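Local atomic coordinates of sulfur oxidation protein soxB (Thermus thermophilus, PDB entry 2WDD), a protein that probably hydrolyses the sulfur-sulfur bond of cysteine S-thiosulfonate in the Sox sulfur oxidation pathway, using a pair of manganese ions. Residues A[78-86]-A[94-102]. Numbering follows the deposited sequence.
Sequences RGTPLAYLL and LARTFGPIG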
ATOM      1  N   ARG A  78      -5.179   9.374  22.462  1.00 10.82           N
ATOM      2  CA  ARG A  78      -5.014  10.469  21.528  1.00 10.35           C
ATOM      3  C   ARG A  78      -3.686  11.174  21.813  1.00 12.94           C
ATOM      4  O   ARG A  78      -3.329  11.385  22.975  1.00 13.28           O
ATOM      5  CB  ARG A  78      -6.154  11.460  21.743  1.00 12.26           C
ATOM      6  CG  ARG A  78      -6.204  12.555  20.716  1.00 13.63           C
ATOM      7  CD  ARG A  78      -7.416  13.453  20.908  1.00 16.50           C
ATOM      8  NE  ARG A  78      -7.516  14.372  19.788  1.00 14.52           N
ATOM      9  CZ  ARG A  78      -8.593  15.079  19.481  1.00 23.02           C
ATOM     10  NH1 ARG A  78      -9.702  14.985  20.218  1.00 18.48           N
ATOM     11  NH2 ARG A  78      -8.552  15.875  18.424  1.00 15.77           N
ATOM     12  N   GLY A  79      -2.967  11.562  20.764  1.00 11.26           N
ATOM     13  CA  GLY A  79      -1.735  12.313  20.911  1.00 11.89           C
ATOM     14  C   GLY A  79      -0.471  11.513  21.140  1.00 13.35           C
ATOM     15  O   GLY A  79       0.603  12.094  21.290  1.00 13.15           O
ATOM     16  N   THR A  80      -0.584  10.192  21.144  1.00 10.87           N
ATOM     17  CA  THR A  80       0.570   9.324  21.341  1.00 10.65           C
ATOM     18  C   THR A  80       1.251   9.042  20.008  1.00 13.48           C
ATOM     19  O   THR A  80       0.652   9.209  18.944  1.00 12.91           O
ATOM     20  CB  THR A  80       0.135   7.997  21.960  1.00 13.65           C
ATOM     21  OG1 THR A  80      -0.870   7.404  21.123  1.00 12.18           O
ATOM     22  CG2 THR A  80      -0.448   8.221  23.358  1.00 14.26           C
ATOM     23  N   PRO A  81       2.497   8.540  20.053  1.00 10.22           N
ATOM     24  CA  PRO A  81       3.168   8.191  18.799  1.00 10.40           C
ATOM     25  C   PRO A  81       2.354   7.156  18.024  1.00 12.40           C
ATOM     26  O   PRO A  81       2.269   7.225  16.800  1.00 11.38           O
ATOM     27  CB  PRO A  81       4.498   7.594  19.265  1.00 12.75           C
ATOM     28  CG  PRO A  81       4.765   8.269  20.576  1.00 16.60           C
ATOM     29  CD  PRO A  81       3.422   8.551  21.208  1.00 12.14           C
ATOM     30  N   LEU A  82       1.724   6.212  18.720  1.00  9.49           N
ATOM     31  CA  LEU A  82       0.912   5.230  17.999  1.00  9.58           C
ATOM     32  C   LEU A  82      -0.297   5.909  17.356  1.00 12.02           C
ATOM     33  O   LEU A  82      -0.668   5.569  16.232  1.00 11.35           O
ATOM     34  CB  LEU A  82       0.466   4.078  18.903  1.00  9.95           C
ATOM     35  CG  LEU A  82      -0.289   2.952  18.186  1.00 14.06           C
ATOM     36  CD1 LEU A  82       0.465   2.493  16.946  1.00 14.94           C
ATOM     37  CD2 LEU A  82      -0.517   1.774  19.146  1.00 16.33           C
ATOM     38  N   ALA A  83      -0.909   6.868  18.054  1.00 10.41           N
ATOM     39  CA  ALA A  83      -2.056   7.579  17.494  1.00  9.87           C
ATOM     40  C   ALA A  83      -1.640   8.317  16.218  1.00 11.07           C
ATOM     41  O   ALA A  83      -2.379   8.355  15.235  1.00 10.67           O
ATOM     42  CB  ALA A  83      -2.637   8.563  18.515  1.00 10.74           C
ATOM     43  N   TYR A  84      -0.442   8.888  16.241  1.00  8.60           N
ATOM     44  CA  TYR A  84       0.115   9.599  15.081  1.00  8.62           C
ATOM     45  C   TYR A  84       0.198   8.666  13.862  1.00 11.30           C
ATOM     46  O   TYR A  84      -0.148   9.059  12.748  1.00 10.28           O
ATOM     47  CB  TYR A  84       1.507  10.128  15.449  1.00  8.76           C
ATOM     48  CG  TYR A  84       2.371  10.616  14.302  1.00  9.04           C
ATOM     49  CD1 TYR A  84       1.857  11.436  13.298  1.00 10.31           C
ATOM     50  CD2 TYR A  84       3.727  10.319  14.269  1.00  8.72           C
ATOM     51  CE1 TYR A  84       2.676  11.924  12.270  1.00  9.48           C
ATOM     52  CE2 TYR A  84       4.535  10.764  13.242  1.00  8.50           C
ATOM     53  CZ  TYR A  84       4.020  11.582  12.253  1.00  9.92           C
ATOM     54  OH  TYR A  84       4.852  12.051  11.239  1.00 10.97           O
ATOM     55  N   LEU A  85       0.640   7.433  14.071  1.00  8.90           N
ATOM     56  CA  LEU A  85       0.731   6.478  12.967  1.00  8.54           C
ATOM     57  C   LEU A  85      -0.649   5.991  12.515  1.00 11.83           C
ATOM     58  O   LEU A  85      -0.912   5.776  11.330  1.00 11.40           O
ATOM     59  CB  LEU A  85       1.524   5.243  13.410  1.00  8.91           C
ATOM     60  CG  LEU A  85       3.037   5.262  13.145  1.00 14.10           C
ATOM     61  CD1 LEU A  85       3.719   6.429  13.831  1.00 16.10           C
ATOM     62  CD2 LEU A  85       3.655   3.931  13.576  1.00 16.47           C
ATOM     63  N   LEU A  86      -1.507   5.756  13.501  1.00  9.28           N
ATOM     64  CA  LEU A  86      -2.764   5.058  13.310  1.00  9.83           C
ATOM     65  C   LEU A  86      -3.925   5.795  12.675  1.00 11.02           C
ATOM     66  O   LEU A  86      -4.787   5.171  12.046  1.00 10.14           O
ATOM     67  CB  LEU A  86      -3.197   4.506  14.677  1.00 10.65           C
ATOM     68  CG  LEU A  86      -4.269   3.422  14.769  1.00 13.92           C
ATOM     69  CD1 LEU A  86      -3.832   2.173  14.003  1.00 13.34           C
ATOM     70  CD2 LEU A  86      -4.489   3.061  16.257  1.00 14.05           C
ATOM     71  N   LEU A  94       0.759  16.315  15.160  1.00 10.67           N
ATOM     72  CA  LEU A  94       1.598  15.193  15.573  1.00 10.62           C
ATOM     73  C   LEU A  94       2.816  14.989  14.674  1.00 12.87           C
ATOM     74  O   LEU A  94       3.863  14.544  15.137  1.00 12.00           O
ATOM     75  CB  LEU A  94       0.778  13.908  15.711  1.00 10.31           C
ATOM     76  CG  LEU A  94      -0.312  14.033  16.780  1.00 12.99           C
ATOM     77  CD1 LEU A  94      -1.037  12.705  16.971  1.00 13.34           C
ATOM     78  CD2 LEU A  94       0.281  14.532  18.108  1.00 14.15           C
ATOM     79  N   ALA A  95       2.689  15.334  13.393  1.00 10.37           N
ATOM     80  CA  ALA A  95       3.820  15.217  12.481  1.00 10.86           C
ATOM     81  C   ALA A  95       4.899  16.224  12.910  1.00 14.07           C
ATOM     82  O   ALA A  95       6.102  15.923  12.867  1.00 13.75           O
ATOM     83  CB  ALA A  95       3.361  15.474  11.037  1.00 11.52           C
ATOM     84  N   ARG A  96       4.475  17.406  13.346  1.00 12.71           N
ATOM     85  CA  ARG A  96       5.437  18.403  13.822  1.00 13.39           C
ATOM     86  C   ARG A  96       6.056  17.931  15.137  1.00 17.14           C
ATOM     87  O   ARG A  96       7.216  18.211  15.426  1.00 18.40           O
ATOM     88  CB  ARG A  96       4.763  19.757  14.037  1.00 14.98           C
ATOM     89  CG  ARG A  96       3.995  20.263  12.834  1.00 22.93           C
ATOM     90  CD  ARG A  96       4.779  21.289  12.068  1.00 29.81           C
ATOM     91  NE  ARG A  96       3.978  21.886  11.005  1.00 24.03           N
ATOM     92  CZ  ARG A  96       4.366  21.958   9.738  1.00 29.85           C
ATOM     93  NH1 ARG A  96       5.545  21.467   9.378  1.00 19.04           N
ATOM     94  NH2 ARG A  96       3.569  22.514   8.839  1.00 17.39           N
ATOM     95  N   THR A  97       5.267  17.235  15.943  1.00 11.92           N
ATOM     96  CA  THR A  97       5.709  16.789  17.258  1.00 11.04           C
ATOM     97  C   THR A  97       6.742  15.672  17.224  1.00 14.66           C
ATOM     98  O   THR A  97       7.818  15.775  17.834  1.00 14.84           O
ATOM     99  CB  THR A  97       4.472  16.360  18.099  1.00 12.78           C
ATOM    100  OG1 THR A  97       3.610  17.487  18.295  1.00 14.53           O
ATOM    101  CG2 THR A  97       4.888  15.772  19.452  1.00 11.89           C
ATOM    102  N   PHE A  98       6.390  14.586  16.533  1.00 10.65           N
ATOM    103  CA  PHE A  98       7.185  13.364  16.516  1.00  9.90           C
ATOM    104  C   PHE A  98       8.150  13.231  15.350  1.00 12.06           C
ATOM    105  O   PHE A  98       9.029  12.379  15.371  1.00 12.70           O
ATOM    106  CB  PHE A  98       6.270  12.138  16.570  1.00 11.45           C
ATOM    107  CG  PHE A  98       5.424  12.066  17.816  1.00 11.59           C
ATOM    108  CD1 PHE A  98       6.012  12.092  19.080  1.00 14.12           C
ATOM    109  CD2 PHE A  98       4.039  12.047  17.728  1.00 11.82           C
ATOM    110  CE1 PHE A  98       5.226  12.063  20.226  1.00 15.04           C
ATOM    111  CE2 PHE A  98       3.250  11.993  18.863  1.00 15.02           C
ATOM    112  CZ  PHE A  98       3.846  11.982  20.121  1.00 13.38           C
ATOM    113  N   GLY A  99       7.975  14.054  14.322  1.00 10.99           N
ATOM    114  CA  GLY A  99       8.864  13.966  13.180  1.00 11.52           C
ATOM    115  C   GLY A  99       8.384  12.998  12.117  1.00 13.71           C
ATOM    116  O   GLY A  99       7.333  12.362  12.257  1.00 11.81           O
ATOM    117  N   PRO A 100       9.134  12.897  11.012  1.00 10.62           N
ATOM    118  CA  PRO A 100       8.767  12.020   9.898  1.00  9.85           C
ATOM    119  C   PRO A 100       8.877  10.554  10.294  1.00 13.00           C
ATOM    120  O   PRO A 100       9.589  10.188  11.244  1.00 13.09           O
ATOM    121  CB  PRO A 100       9.833  12.350   8.843  1.00 11.54           C
ATOM    122  CG  PRO A 100      11.025  12.741   9.658  1.00 14.85           C
ATOM    123  CD  PRO A 100      10.461  13.512  10.816  1.00 11.78           C
ATOM    124  N   ILE A 101       8.201   9.713   9.516  1.00 10.79           N
ATOM    125  CA  ILE A 101       8.237   8.273   9.713  1.00 10.29           C
ATOM    126  C   ILE A 101       9.097   7.630   8.621  1.00 13.30           C
ATOM    127  O   ILE A 101       9.475   8.275   7.629  1.00 12.72           O
ATOM    128  CB  ILE A 101       6.818   7.653   9.742  1.00 12.72           C
ATOM    129  CG1 ILE A 101       6.015   8.007   8.486  1.00 13.19           C
ATOM    130  CG2 ILE A 101       6.063   8.090  10.995  1.00 13.22           C
ATOM    131  CD1 ILE A 101       6.466   7.260   7.235  1.00 13.51           C
ATOM    132  N   GLY A 102       9.408   6.358   8.814  1.00 11.61           N
ATOM    133  CA  GLY A 102      10.136   5.595   7.824  1.00 11.90           C
ATOM    134  C   GLY A 102      11.554   6.026   7.535  1.00 15.96           C
ATOM    135  O   GLY A 102      12.246   6.612   8.380  1.00 15.85           O
TER
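Y84 is the main bump here, a ring pushed from helix 81-86 into a hollow lined by L94, A95, F98, G99 and I101. The ring leaves its helix with CG anti to the backbone N (chi1 167°) and lies along the last turn of helix 91-98, where Y84 OH donates to G99 O at 2.7 Å, tilted 33° out of the carbonyl plane. One ring face lies against the backbone of L94, whose O sits over its centre; Y84 CE1 comes within 3.5 Å of A95 CA, and I101 CG2 meets Y84 CE2 at 3.8 Å. F98 is the return bump, oblique to Y84 with ring planes at 36° and wedged between P81 CG, a CH-pi contact 4.1 Å from the ring centroid over one face, and T97 CG2 over the other; G79 O meets its edge in plane, 3.4 Å from F98 CZ. L94 pushes its CD1 between G79 CA and the backbone of Y84. Were Y84 an alanine, the hollow would probably stand unfilled and G99 O would lose its hydroxyl donor. The contact joins two short, steeply crossed helices; beyond them I101 makes a backbone hydrogen bond with H44, its side chain about 11 Å from those of manganese ligands H38 and H288. The chemistry is largely apolar packing, with one hydroxyl bond that is likely to set the phenol's depth and steady the turn after helix 91-98.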